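PDB 6S9V: sucrose 6(F)-phosphate phosphorylase from Thermoanaerobacterium thermosaccharolyticum DSM 571, which is a phosphorylase of the alpha-amylase family, built on a TIM-barrel catalytic domain with a C-terminal antiparallel beta-sheet domain. Local coordinates for residues 21-26 and 47-52; 98-103 and 179-184; 364-369 and 398-403; 379-384 and 477-482. One frame throughout, in Å; residues are numbered along the deposited sequence.

Interaction 1. Residues 21-26 and 47-52; sequences VQLITY and DVFGGV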
loop_
_atom_site.group_PDB
_atom_site.type_symbol
_atom_site.label_atom_id
_atom_site.label_comp_id
_atom_site.label_asym_id
_atom_site.label_seq_id
_atom_site.Cartn_x
_atom_site.Cartn_y
_atom_site.Cartn_z
ATOM N N VAL A 21 -10.627 2.615 -11.333
ATOM C CA VAL A 21 -10.519 2.463 -9.894
ATOM C C VAL A 21 -10.245 1.004 -9.543
ATOM O O VAL A 21 -10.820 0.075 -10.130
ATOM C CB VAL A 21 -11.805 2.980 -9.223
ATOM C CG1 VAL A 21 -11.742 2.774 -7.732
ATOM C CG2 VAL A 21 -12.032 4.451 -9.559
ATOM N N GLN A 22 -9.372 0.797 -8.563
ATOM C CA GLN A 22 -9.028 -0.539 -8.094
ATOM C C GLN A 22 -9.441 -0.725 -6.639
ATOM O O GLN A 22 -9.496 0.229 -5.867
ATOM C CB GLN A 22 -7.531 -0.784 -8.211
ATOM C CG GLN A 22 -6.995 -0.600 -9.627
ATOM C CD GLN A 22 -5.521 -0.887 -9.725
ATOM O OE1 GLN A 22 -4.786 -0.758 -8.748
ATOM N NE2 GLN A 22 -5.071 -1.273 -10.912
ATOM N N LEU A 23 -9.703 -1.969 -6.275
ATOM C CA LEU A 23 -10.051 -2.346 -4.909
ATOM C C LEU A 23 -8.817 -2.896 -4.196
ATOM O O LEU A 23 -8.018 -3.629 -4.798
ATOM C CB LEU A 23 -11.159 -3.409 -4.924
ATOM C CG LEU A 23 -11.515 -4.086 -3.589
ATOM C CD1 LEU A 23 -12.255 -3.120 -2.690
ATOM C CD2 LEU A 23 -12.338 -5.349 -3.814
ATOM N N ILE A 24 -8.653 -2.535 -2.922
ATOM C CA ILE A 24 -7.693 -3.180 -2.033
ATOM C C ILE A 24 -8.482 -3.973 -1.001
ATOM O O ILE A 24 -9.314 -3.401 -0.294
ATOM C CB ILE A 24 -6.782 -2.175 -1.305
ATOM C CG1 ILE A 24 -6.065 -1.240 -2.278
ATOM C CG2 ILE A 24 -5.771 -2.920 -0.441
ATOM C CD1 ILE A 24 -5.549 0.020 -1.598
ATOM N N THR A 25 -8.197 -5.270 -0.882
ATOM C CA THR A 25 -8.917 -6.094 0.083
ATOM C C THR A 25 -8.021 -7.220 0.574
ATOM O O THR A 25 -7.122 -7.681 -0.138
ATOM C CB THR A 25 -10.199 -6.687 -0.520
ATOM O OG1 THR A 25 -10.948 -7.383 0.493
ATOM C CG2 THR A 25 -9.860 -7.665 -1.643
ATOM N N TYR A 26 -8.271 -7.661 1.797
ATOM C CA TYR A 26 -7.708 -8.917 2.237
ATOM C C TYR A 26 -8.441 -10.051 1.535
ATOM O O TYR A 26 -9.577 -9.885 1.075
ATOM C CB TYR A 26 -7.809 -9.068 3.754
ATOM C CG TYR A 26 -6.804 -8.239 4.511
ATOM C CD1 TYR A 26 -5.482 -8.657 4.629
ATOM C CD2 TYR A 26 -7.166 -7.036 5.111
ATOM C CE1 TYR A 26 -4.551 -7.912 5.324
ATOM C CE2 TYR A 26 -6.234 -6.280 5.801
ATOM C CZ TYR A 26 -4.932 -6.723 5.903
ATOM O OH TYR A 26 -4.001 -5.992 6.598
ATOM N N ASP A 47 -18.376 -3.504 -12.736
ATOM C CA ASP A 47 -17.853 -2.340 -13.447
ATOM C C ASP A 47 -17.436 -1.241 -12.478
ATOM O O ASP A 47 -17.169 -0.107 -12.893
ATOM C CB ASP A 47 -18.863 -1.818 -14.470
ATOM C CG ASP A 47 -20.150 -1.329 -13.835
ATOM O OD1 ASP A 47 -20.460 -1.739 -12.697
ATOM O OD2 ASP A 47 -20.839 -0.520 -14.475
ATOM N N VAL A 48 -17.327 -1.574 -11.201
ATOM C CA VAL A 48 -16.878 -0.627 -10.195
ATOM C C VAL A 48 -15.358 -0.665 -10.103
ATOM O O VAL A 48 -14.729 0.360 -9.820
ATOM C CB VAL A 48 -17.544 -0.948 -8.844
ATOM C CG1 VAL A 48 -16.938 -0.106 -7.718
ATOM C CG2 VAL A 48 -19.061 -0.724 -8.946
ATOM N N PHE A 49 -14.747 -1.825 -10.352
ATOM C CA PHE A 49 -13.301 -1.959 -10.245
ATOM C C PHE A 49 -12.720 -2.518 -11.536
ATOM O O PHE A 49 -13.292 -3.425 -12.149
ATOM C CB PHE A 49 -12.909 -2.847 -9.074
ATOM C CG PHE A 49 -13.396 -2.331 -7.762
ATOM C CD1 PHE A 49 -12.931 -1.127 -7.269
ATOM C CD2 PHE A 49 -14.325 -3.038 -7.029
ATOM C CE1 PHE A 49 -13.390 -0.634 -6.067
ATOM C CE2 PHE A 49 -14.775 -2.552 -5.824
ATOM C CZ PHE A 49 -14.312 -1.353 -5.348
ATOM N N GLY A 50 -11.589 -1.953 -11.947
ATOM C CA GLY A 50 -10.829 -2.486 -13.062
ATOM C C GLY A 50 -9.712 -3.402 -12.606
ATOM O O GLY A 50 -9.110 -4.115 -13.419
ATOM N N GLY A 51 -9.408 -3.370 -11.309
ATOM C CA GLY A 51 -8.355 -4.199 -10.752
ATOM C C GLY A 51 -8.573 -4.407 -9.268
ATOM O O GLY A 51 -9.342 -3.686 -8.631
ATOM N N VAL A 52 -7.870 -5.398 -8.720
ATOM C CA VAL A 52 -7.978 -5.751 -7.303
ATOM C C VAL A 52 -6.579 -6.056 -6.784
ATOM O O VAL A 52 -5.884 -6.920 -7.335
ATOM C CB VAL A 52 -8.893 -6.967 -7.067
ATOM C CG1 VAL A 52 -8.973 -7.291 -5.561
ATOM C CG2 VAL A 52 -10.280 -6.745 -7.656
#

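Interaction 2. Residues 98-103 and 179-184; sequences MVNHVS and QIDLDV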
loop_
_atom_site.group_PDB
_atom_site.type_symbol
_atom_site.label_atom_id
_atom_site.label_comp_id
_atom_site.label_asym_id
_atom_site.label_seq_id
_atom_site.Cartn_x
_atom_site.Cartn_y
_atom_site.Cartn_z
ATOM N N MET A 98 7.109 -10.310 -1.040
ATOM C CA MET A 98 7.834 -9.906 0.167
ATOM C C MET A 98 9.326 -10.040 -0.119
ATOM O O MET A 98 10.001 -10.997 0.276
ATOM C CB MET A 98 7.388 -10.732 1.364
ATOM C CG MET A 98 6.166 -10.134 2.103
ATOM S SD MET A 98 4.681 -9.783 1.104
ATOM C CE MET A 98 4.090 -11.445 0.752
ATOM N N VAL A 99 9.859 -9.041 -0.828
ATOM C CA VAL A 99 11.255 -9.108 -1.229
ATOM C C VAL A 99 12.192 -9.070 -0.029
ATOM O O VAL A 99 13.358 -9.457 -0.154
ATOM C CB VAL A 99 11.639 -7.975 -2.208
ATOM C CG1 VAL A 99 10.974 -8.173 -3.558
ATOM C CG2 VAL A 99 11.295 -6.612 -1.624
ATOM N N ASN A 100 11.723 -8.605 1.134
ATOM C CA ASN A 100 12.616 -8.419 2.270
ATOM C C ASN A 100 12.702 -9.631 3.186
ATOM O O ASN A 100 13.727 -9.809 3.850
ATOM C CB ASN A 100 12.187 -7.198 3.103
ATOM C CG ASN A 100 13.162 -6.883 4.232
ATOM O OD1 ASN A 100 14.302 -6.483 3.992
ATOM N ND2 ASN A 100 12.709 -7.047 5.474
ATOM N N HIS A 101 11.667 -10.470 3.251
ATOM C CA HIS A 101 11.646 -11.509 4.277
ATOM C C HIS A 101 10.705 -12.642 3.898
ATOM O O HIS A 101 9.812 -12.489 3.057
ATOM C CB HIS A 101 11.250 -10.929 5.642
ATOM C CG HIS A 101 10.019 -10.077 5.601
ATOM N ND1 HIS A 101 10.066 -8.699 5.646
ATOM C CD2 HIS A 101 8.707 -10.407 5.520
ATOM C CE1 HIS A 101 8.835 -8.218 5.591
ATOM N NE2 HIS A 101 7.993 -9.234 5.516
ATOM N N VAL A 102 10.925 -13.787 4.552
ATOM C CA VAL A 102 10.142 -15.005 4.361
ATOM C C VAL A 102 9.871 -15.612 5.736
ATOM O O VAL A 102 10.587 -15.357 6.706
ATOM C CB VAL A 102 10.886 -16.006 3.440
ATOM C CG1 VAL A 102 12.117 -16.571 4.147
ATOM C CG2 VAL A 102 9.964 -17.114 2.961
ATOM N N SER A 103 8.815 -16.420 5.818
ATOM C CA SER A 103 8.474 -17.059 7.087
ATOM C C SER A 103 9.613 -17.941 7.589
ATOM O O SER A 103 10.259 -18.655 6.814
ATOM C CB SER A 103 7.218 -17.908 6.927
ATOM O OG SER A 103 6.933 -18.608 8.128
ATOM N N GLN A 179 9.543 -13.544 10.790
ATOM C CA GLN A 179 9.912 -12.967 9.503
ATOM C C GLN A 179 11.431 -12.903 9.409
ATOM O O GLN A 179 12.068 -12.073 10.070
ATOM C CB GLN A 179 9.279 -11.585 9.342
ATOM C CG GLN A 179 7.746 -11.616 9.222
ATOM C CD GLN A 179 7.103 -10.274 9.558
ATOM O OE1 GLN A 179 7.256 -9.763 10.665
ATOM N NE2 GLN A 179 6.361 -9.717 8.609
ATOM N N ILE A 180 12.009 -13.784 8.596
ATOM C CA ILE A 180 13.455 -13.867 8.425
ATOM C C ILE A 180 13.845 -13.092 7.174
ATOM O O ILE A 180 13.317 -13.354 6.086
ATOM C CB ILE A 180 13.927 -15.327 8.312
ATOM C CG1 ILE A 180 13.359 -16.190 9.445
ATOM C CG2 ILE A 180 15.456 -15.370 8.296
ATOM C CD1 ILE A 180 13.615 -15.647 10.834
ATOM N N ASP A 181 14.787 -12.165 7.312
ATOM C CA ASP A 181 15.193 -11.357 6.170
ATOM C C ASP A 181 15.921 -12.213 5.139
ATOM O O ASP A 181 16.711 -13.097 5.484
ATOM C CB ASP A 181 16.094 -10.198 6.605
ATOM C CG ASP A 181 15.319 -9.036 7.197
ATOM O OD1 ASP A 181 14.355 -9.283 7.945
ATOM O OD2 ASP A 181 15.701 -7.869 6.943
ATOM N N LEU A 182 15.628 -11.950 3.866
ATOM C CA LEU A 182 16.308 -12.581 2.747
ATOM C C LEU A 182 17.541 -11.778 2.358
ATOM O O LEU A 182 17.542 -10.546 2.426
ATOM C CB LEU A 182 15.373 -12.691 1.543
ATOM C CG LEU A 182 14.130 -13.568 1.712
ATOM C CD1 LEU A 182 13.154 -13.339 0.567
ATOM C CD2 LEU A 182 14.540 -15.022 1.790
ATOM N N ASP A 183 18.594 -12.482 1.953
ATOM C CA ASP A 183 19.802 -11.839 1.439
ATOM C C ASP A 183 19.632 -11.682 -0.069
ATOM O O ASP A 183 19.802 -12.642 -0.823
ATOM C CB ASP A 183 21.037 -12.660 1.780
ATOM C CG ASP A 183 22.323 -12.007 1.303
ATOM O OD1 ASP A 183 22.256 -10.949 0.649
ATOM O OD2 ASP A 183 23.400 -12.562 1.583
ATOM N N VAL A 184 19.281 -10.472 -0.516
ATOM C CA VAL A 184 19.031 -10.263 -1.938
ATOM C C VAL A 184 20.307 -10.276 -2.770
ATOM O O VAL A 184 20.227 -10.267 -4.004
ATOM C CB VAL A 184 18.254 -8.951 -2.187
ATOM C CG1 VAL A 184 16.923 -8.982 -1.458
ATOM C CG2 VAL A 184 19.070 -7.731 -1.784
HETATM O O HOH W 1 16.390 -8.244 2.924
#

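Interaction 3. Residues 364-369 and 398-403; sequences YYSALN and AGVNDF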
loop_
_atom_site.group_PDB
_atom_site.type_symbol
_atom_site.label_atom_id
_atom_site.label_comp_id
_atom_site.label_asym_id
_atom_site.label_seq_id
_atom_site.Cartn_x
_atom_site.Cartn_y
_atom_site.Cartn_z
ATOM N N TYR A 364 -10.754 5.885 7.189
ATOM C CA TYR A 364 -10.747 7.228 6.619
ATOM C C TYR A 364 -12.075 7.932 6.867
ATOM O O TYR A 364 -12.105 9.137 7.143
ATOM C CB TYR A 364 -10.412 7.170 5.133
ATOM C CG TYR A 364 -9.687 8.405 4.657
ATOM C CD1 TYR A 364 -8.299 8.485 4.708
ATOM C CD2 TYR A 364 -10.392 9.499 4.180
ATOM C CE1 TYR A 364 -7.634 9.619 4.280
ATOM C CE2 TYR A 364 -9.744 10.632 3.754
ATOM C CZ TYR A 364 -8.363 10.693 3.805
ATOM O OH TYR A 364 -7.723 11.837 3.371
ATOM N N TYR A 365 -13.179 7.187 6.807
ATOM C CA TYR A 365 -14.491 7.744 7.110
ATOM C C TYR A 365 -14.559 8.238 8.551
ATOM O O TYR A 365 -15.053 9.343 8.809
ATOM C CB TYR A 365 -15.544 6.675 6.821
ATOM C CG TYR A 365 -16.984 7.075 7.019
ATOM C CD1 TYR A 365 -17.582 8.049 6.225
ATOM C CD2 TYR A 365 -17.764 6.435 7.967
ATOM C CE1 TYR A 365 -18.924 8.383 6.394
ATOM C CE2 TYR A 365 -19.093 6.760 8.143
ATOM C CZ TYR A 365 -19.667 7.737 7.365
ATOM O OH TYR A 365 -20.995 8.047 7.555
ATOM N N SER A 366 -14.040 7.450 9.500
ATOM C CA SER A 366 -13.996 7.902 10.893
ATOM C C SER A 366 -13.092 9.122 11.054
ATOM O O SER A 366 -13.371 10.015 11.869
ATOM C CB SER A 366 -13.506 6.773 11.805
ATOM O OG SER A 366 -14.494 5.776 11.991
ATOM N N ALA A 367 -11.998 9.173 10.286
ATOM C CA ALA A 367 -11.081 10.304 10.369
ATOM C C ALA A 367 -11.755 11.605 9.958
ATOM O O ALA A 367 -11.395 12.674 10.462
ATOM C CB ALA A 367 -9.853 10.049 9.494
ATOM N N LEU A 368 -12.737 11.536 9.063
ATOM C CA LEU A 368 -13.521 12.692 8.650
ATOM C C LEU A 368 -14.774 12.883 9.500
ATOM O O LEU A 368 -15.710 13.570 9.075
ATOM C CB LEU A 368 -13.897 12.576 7.174
ATOM C CG LEU A 368 -12.675 12.686 6.259
ATOM C CD1 LEU A 368 -13.048 12.352 4.808
ATOM C CD2 LEU A 368 -12.068 14.076 6.349
ATOM N N ASN A 369 -14.808 12.287 10.687
ATOM C CA ASN A 369 -15.932 12.444 11.610
ATOM C C ASN A 369 -17.223 11.881 11.022
ATOM O O ASN A 369 -18.327 12.335 11.344
ATOM C CB ASN A 369 -16.104 13.918 11.987
ATOM C CG ASN A 369 -16.256 14.124 13.481
ATOM O OD1 ASN A 369 -16.382 13.170 14.247
ATOM N ND2 ASN A 369 -16.245 15.380 13.896
ATOM N N ALA A 398 -17.734 2.506 3.772
ATOM C CA ALA A 398 -17.812 3.575 4.764
ATOM C C ALA A 398 -17.691 3.014 6.176
ATOM O O ALA A 398 -18.452 3.356 7.079
ATOM C CB ALA A 398 -19.098 4.377 4.592
ATOM N N GLY A 399 -16.705 2.143 6.369
ATOM C CA GLY A 399 -16.555 1.491 7.657
ATOM C C GLY A 399 -16.001 2.439 8.706
ATOM O O GLY A 399 -15.181 3.311 8.418
ATOM N N VAL A 400 -16.468 2.263 9.941
ATOM C CA VAL A 400 -15.986 3.041 11.072
ATOM C C VAL A 400 -14.981 2.211 11.858
ATOM O O VAL A 400 -14.904 0.983 11.732
ATOM C CB VAL A 400 -17.137 3.509 11.998
ATOM C CG1 VAL A 400 -18.139 4.359 11.238
ATOM C CG2 VAL A 400 -17.821 2.317 12.639
ATOM N N ASN A 401 -14.228 2.897 12.720
ATOM C CA ASN A 401 -13.197 2.269 13.539
ATOM C C ASN A 401 -13.716 1.036 14.260
ATOM O O ASN A 401 -14.751 1.079 14.936
ATOM C CB ASN A 401 -12.675 3.275 14.570
ATOM C CG ASN A 401 -11.860 4.373 13.947
ATOM O OD1 ASN A 401 -11.175 4.163 12.944
ATOM N ND2 ASN A 401 -11.923 5.565 14.539
ATOM N N ASP A 402 -12.952 -0.055 14.150
ATOM C CA ASP A 402 -13.290 -1.347 14.754
ATOM C C ASP A 402 -12.608 -1.429 16.116
ATOM O O ASP A 402 -11.521 -1.989 16.282
ATOM C CB ASP A 402 -12.875 -2.482 13.824
ATOM C CG ASP A 402 -13.366 -3.848 14.284
ATOM O OD1 ASP A 402 -13.850 -3.977 15.426
ATOM O OD2 ASP A 402 -13.266 -4.800 13.475
ATOM N N PHE A 403 -13.274 -0.845 17.119
ATOM C CA PHE A 403 -12.727 -0.848 18.471
ATOM C C PHE A 403 -12.721 -2.245 19.080
ATOM O O PHE A 403 -11.832 -2.562 19.880
ATOM C CB PHE A 403 -13.516 0.111 19.371
ATOM C CG PHE A 403 -13.386 1.548 18.975
ATOM C CD1 PHE A 403 -12.142 2.155 18.927
ATOM C CD2 PHE A 403 -14.504 2.297 18.656
ATOM C CE1 PHE A 403 -12.015 3.479 18.561
ATOM C CE2 PHE A 403 -14.383 3.625 18.292
ATOM C CZ PHE A 403 -13.136 4.216 18.246
HETATM O O HOH W 2 -13.688 4.187 6.080
#

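Interaction 4. Residues 379-384 and 477-482; sequences RAIQFF and LFIDLK. With SO4 (sulfate ion), chain G.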
loop_
_atom_site.group_PDB
_atom_site.type_symbol
_atom_site.label_atom_id
_atom_site.label_comp_id
_atom_site.label_asym_id
_atom_site.label_seq_id
_atom_site.Cartn_x
_atom_site.Cartn_y
_atom_site.Cartn_z
ATOM N N ARG A 379 -13.015 11.538 -1.801
ATOM C CA ARG A 379 -12.870 10.591 -2.903
ATOM C C ARG A 379 -12.895 11.305 -4.250
ATOM O O ARG A 379 -12.192 10.903 -5.182
ATOM C CB ARG A 379 -13.978 9.533 -2.836
ATOM C CG ARG A 379 -13.832 8.561 -1.659
ATOM C CD ARG A 379 -12.709 7.555 -1.889
ATOM N NE ARG A 379 -12.635 6.611 -0.778
ATOM C CZ ARG A 379 -11.597 5.832 -0.503
ATOM N NH1 ARG A 379 -10.508 5.854 -1.264
ATOM N NH2 ARG A 379 -11.649 5.029 0.553
ATOM N N ALA A 380 -13.716 12.354 -4.386
ATOM C CA ALA A 380 -13.710 13.123 -5.627
ATOM C C ALA A 380 -12.335 13.737 -5.876
ATOM O O ALA A 380 -11.793 13.655 -6.989
ATOM C CB ALA A 380 -14.784 14.214 -5.583
ATOM N N ILE A 381 -11.754 14.354 -4.847
ATOM C CA ILE A 381 -10.398 14.884 -4.959
ATOM C C ILE A 381 -9.443 13.778 -5.386
ATOM O O ILE A 381 -8.633 13.949 -6.304
ATOM C CB ILE A 381 -9.949 15.521 -3.635
ATOM C CG1 ILE A 381 -10.781 16.761 -3.308
ATOM C CG2 ILE A 381 -8.457 15.861 -3.712
ATOM C CD1 ILE A 381 -10.634 17.208 -1.853
ATOM N N GLN A 382 -9.516 12.628 -4.713
ATOM C CA GLN A 382 -8.644 11.512 -5.061
ATOM C C GLN A 382 -8.805 11.128 -6.526
ATOM O O GLN A 382 -7.818 10.967 -7.253
ATOM C CB GLN A 382 -8.946 10.304 -4.170
ATOM C CG GLN A 382 -7.975 9.150 -4.399
ATOM C CD GLN A 382 -8.532 7.797 -4.008
ATOM O OE1 GLN A 382 -9.534 7.694 -3.303
ATOM N NE2 GLN A 382 -7.861 6.747 -4.458
ATOM N N PHE A 383 -10.053 10.977 -6.978
ATOM C CA PHE A 383 -10.298 10.485 -8.328
ATOM C C PHE A 383 -9.948 11.522 -9.391
ATOM O O PHE A 383 -9.643 11.154 -10.532
ATOM C CB PHE A 383 -11.759 10.062 -8.478
ATOM C CG PHE A 383 -12.164 8.893 -7.603
ATOM C CD1 PHE A 383 -11.218 8.123 -6.943
ATOM C CD2 PHE A 383 -13.503 8.577 -7.440
ATOM C CE1 PHE A 383 -11.600 7.064 -6.139
ATOM C CE2 PHE A 383 -13.893 7.511 -6.644
ATOM C CZ PHE A 383 -12.944 6.755 -5.989
ATOM N N PHE A 384 -9.976 12.816 -9.047
ATOM C CA PHE A 384 -9.563 13.860 -9.977
ATOM C C PHE A 384 -8.057 14.108 -9.963
ATOM O O PHE A 384 -7.565 14.860 -10.807
ATOM C CB PHE A 384 -10.304 15.177 -9.677
ATOM C CG PHE A 384 -11.608 15.300 -10.415
ATOM C CD1 PHE A 384 -12.707 14.542 -10.038
ATOM C CD2 PHE A 384 -11.723 16.137 -11.504
ATOM C CE1 PHE A 384 -13.899 14.633 -10.732
ATOM C CE2 PHE A 384 -12.903 16.223 -12.210
ATOM C CZ PHE A 384 -13.993 15.478 -11.826
ATOM N N LEU A 477 -14.630 19.254 -11.615
ATOM C CA LEU A 477 -14.989 19.103 -10.215
ATOM C C LEU A 477 -15.044 20.469 -9.556
ATOM O O LEU A 477 -14.133 21.285 -9.722
ATOM C CB LEU A 477 -13.958 18.221 -9.512
ATOM C CG LEU A 477 -14.042 18.115 -7.985
ATOM C CD1 LEU A 477 -15.311 17.375 -7.576
ATOM C CD2 LEU A 477 -12.798 17.437 -7.416
ATOM N N PHE A 478 -16.113 20.723 -8.810
ATOM C CA PHE A 478 -16.170 21.890 -7.947
ATOM C C PHE A 478 -16.557 21.432 -6.551
ATOM O O PHE A 478 -17.578 20.758 -6.386
ATOM C CB PHE A 478 -17.167 22.932 -8.445
ATOM C CG PHE A 478 -17.246 24.141 -7.564
ATOM C CD1 PHE A 478 -18.122 24.182 -6.491
ATOM C CD2 PHE A 478 -16.412 25.221 -7.782
ATOM C CE1 PHE A 478 -18.177 25.283 -5.672
ATOM C CE2 PHE A 478 -16.473 26.335 -6.958
ATOM C CZ PHE A 478 -17.349 26.358 -5.903
ATOM N N ILE A 479 -15.751 21.802 -5.558
ATOM C CA ILE A 479 -16.057 21.546 -4.154
ATOM C C ILE A 479 -16.086 22.877 -3.417
ATOM O O ILE A 479 -15.136 23.664 -3.503
ATOM C CB ILE A 479 -15.042 20.597 -3.490
ATOM C CG1 ILE A 479 -15.050 19.220 -4.150
ATOM C CG2 ILE A 479 -15.362 20.460 -1.978
ATOM C CD1 ILE A 479 -13.863 18.334 -3.768
ATOM N N ASP A 480 -17.184 23.132 -2.715
ATOM C CA ASP A 480 -17.275 24.219 -1.746
ATOM C C ASP A 480 -16.851 23.645 -0.399
ATOM O O ASP A 480 -17.591 22.861 0.204
ATOM C CB ASP A 480 -18.694 24.778 -1.703
ATOM C CG ASP A 480 -18.846 25.944 -0.741
ATOM O OD1 ASP A 480 -17.904 26.226 0.033
ATOM O OD2 ASP A 480 -19.916 26.593 -0.777
ATOM N N LEU A 481 -15.649 24.005 0.062
ATOM C CA LEU A 481 -15.141 23.446 1.310
ATOM C C LEU A 481 -15.900 23.960 2.524
ATOM O O LEU A 481 -15.750 23.398 3.617
ATOM C CB LEU A 481 -13.651 23.756 1.467
ATOM C CG LEU A 481 -12.751 23.024 0.460
ATOM C CD1 LEU A 481 -11.342 23.554 0.563
ATOM C CD2 LEU A 481 -12.787 21.519 0.682
ATOM N N LYS A 482 -16.686 25.024 2.368
ATOM C CA LYS A 482 -17.535 25.480 3.461
ATOM C C LYS A 482 -18.617 24.452 3.777
ATOM O O LYS A 482 -18.905 24.182 4.949
ATOM C CB LYS A 482 -18.149 26.837 3.107
ATOM C CG LYS A 482 -17.126 27.972 3.046
ATOM C CD LYS A 482 -17.761 29.346 2.823
ATOM C CE LYS A 482 -18.130 29.591 1.363
ATOM N NZ LYS A 482 -18.686 30.969 1.149
HETATM S S SO4 G . -15.246 33.179 0.096
HETATM O O1 SO4 G . -13.850 33.264 0.513
HETATM O O2 SO4 G . -15.967 34.373 0.527
HETATM O O3 SO4 G . -15.301 33.066 -1.361
HETATM O O4 SO4 G . -15.873 32.005 0.699
#

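Interaction 1. Residues 21-26 and 47-52
Leu-23 lays its CB squarely over the ring of Phe-49, 3.5 Å from the centroid and only 2° off the ring normal, a CH-pi contact. The other face of the ring carries Val-48 CG1, from the residue just before it, so the phenyl group is sandwiched between aliphatic carbons. CG of Leu-23 stands anti to its backbone N (chi1 171°), which brings CD1 to the CZ end of the ring, 3.8 Å from Phe-49 CZ. At the ring edge lies Val-21 O. This carbonyl accepts Gly-50 N at 2.8 Å, met almost head-on, and also takes a CH contact from Phe-49 CA. Further along, Leu-23 N donates to Gly-51 O at 2.9 Å, and Leu-23 pairs in parallel with Val-52. Beside Gly-51, which has no side chain, the CG of Gln-22 passes 4.0 Å from the glycine CA; the amide beyond is held through OE1 by Gln-390. Gly-51 N is buried without a partner in the model. These are the first two strands of the TIM barrel, joined in a beta-alpha-beta unit by helix 34-44. Strand 388-392 flanks strand 22-25 and closes the barrel, helix 393-396 packs on Leu-23 and Phe-49, and helix 432-446 touches Val-21 and Val-48.

Interaction 2. Residues 98-103 and 179-184
His-101 and Asp-181 face each other in a short antiparallel ribbon, closing the long excursion after the third barrel strand, the place of domain B in the alpha-amylase family. Its hydrogen-bonded pair is Val-102 with Ile-180: Ile-180 N gives to Val-102 O at 2.8 Å, and Val-102 N to Ile-180 O at 2.9 Å. Leu-182 N extends the ladder to Asn-100 O at 2.9 Å, coming from above the carbonyl plane. With CG opposite its own N (chi1 -175°), Asn-100 turns its amide back: ND2 points in the ring plane at His-101 ND1, 3.1 Å away, and has a weak second bond to Asp-181 OD2, an atom held chiefly by Thr-170 and Lys-218. A water joins Asn-100 OD1 to Leu-182 O, the latter at 2.6 Å. The Gln-179 side chain runs alongside His-101, its CD above one face of the ring but displaced toward the NE2 side, the amide turned 66° from the ring plane; its NE2 is bonded to Asp-63, while His-101 NE2 bonds weakly to a bound BTB. On the opposite face Val-102 CG1 meets Leu-182 CD2 at 3.7 Å. Val-99 O is buried without a polar partner, 3.8 Å from Val-184 CG1.

Interaction 3. Residues 364-369 and 398-403
Ala-398 has a left-handed backbone (phi 51°), unusual for a residue other than glycine, and sets its methyl over the face of the Tyr-365 ring. CB stands 4.1 Å from the ring centroid, nearly on the normal, as a CH-pi contact. The positive phi belongs to a Schellman motif in which Ala-398 is the C-prime residue ending helix 393-396. With chi1 at -178° the tyrosine side chain swings away from its own N and toward Ala-398. Val-400 CG1 closes on the edge of the same ring, 3.9 Å from Tyr-365 CD2, while the hydroxyl is bonded to Asp-372. Next to the tyrosine, Ser-366 OG accepts the backbone N-H of Asn-401 (N to OG 3.0 Å) with an N-H...O angle of 151°. The Asn-401 amide leans over the serine, its ND2 3.4 Å from Ser-366 CB, and its OD1 takes the N-H of Thr-363. A water completes the link: it accepts from Tyr-365 N at 3.1 Å and donates to Gly-399 O at 2.9 Å, a carbonyl that also bonds Thr-363 OG1. The contact thus joins the short helix 364-367 to the connection between helices 393-396 and 403-409, the latter N-capped by Asp-402. Helix 432-446 touches Ala-398, and helix 275-285 packs against Tyr-364, Ala-367 and Leu-368.

Interaction 4. Residues 379-384 and 477-482
Arg-379 NH2 is gripped by Asp-307, in a salt bridge, and by the hydroxyl of Tyr-375, while NH1 bonds, in the guanidinium plane, to Gln-382 OE1 at 2.9 Å, tilted from the amide plane. These bonds tie one face of helix 372-384; another face, with Ala-380, Ile-381 and Phe-384, meets strand 473-480 through apolar side chains, without a hydrogen bond between the two segments. Leu-477 CB sits over the centre of the Phe-384 ring, 3.5 Å from the centroid, a CH-pi contact. At chi1 171° the leucine chain extends away from its own N, and its methyls part: CD1 touches Ala-380 CB at 3.8 Å, CD2 lies against the root of the phenyl ring. Ile-479 crosses Ile-381 at about a right angle, its CD1 3.5 Å from Ile-381 CG1, tighter than usual. Trp-468 and Phe-450 also border the phenyl ring, and Trp-468 NE1 bonds Phe-384 O. At the strand's end, Asp-480 OD1 accepts the N-H of Lys-482 in an Asx turn, and Lys-482 NZ shares a sulfate ion with Arg-460. The axes of 379-384 and 477-480 run at 149°. Helix against C-terminal sheet is consistent with the barrel to domain C interface of alpha-amylase family enzymes.

In the fold
Following the chain from the N terminus, interaction 1 closes a short beta-alpha-beta loop between the first two barrel strands. Interaction 2 comes next in series and closes a much longer loop, 75 residues that leave the barrel after strand 92-97 and return ahead of helix 187-202. It lies on the other side of the chain's centre from interactions 3 and 4. Those two cross: residues 364-369, 379-384, 398-403 and 477-482 alternate, so helix 364-367 is tied to the loop that follows the last barrel strand, and helix 372-384 to the C-terminal sheet. Their centres are about 19 Å apart, and interaction 4 comes within about 4 Å of interaction 1 at the nearest atoms.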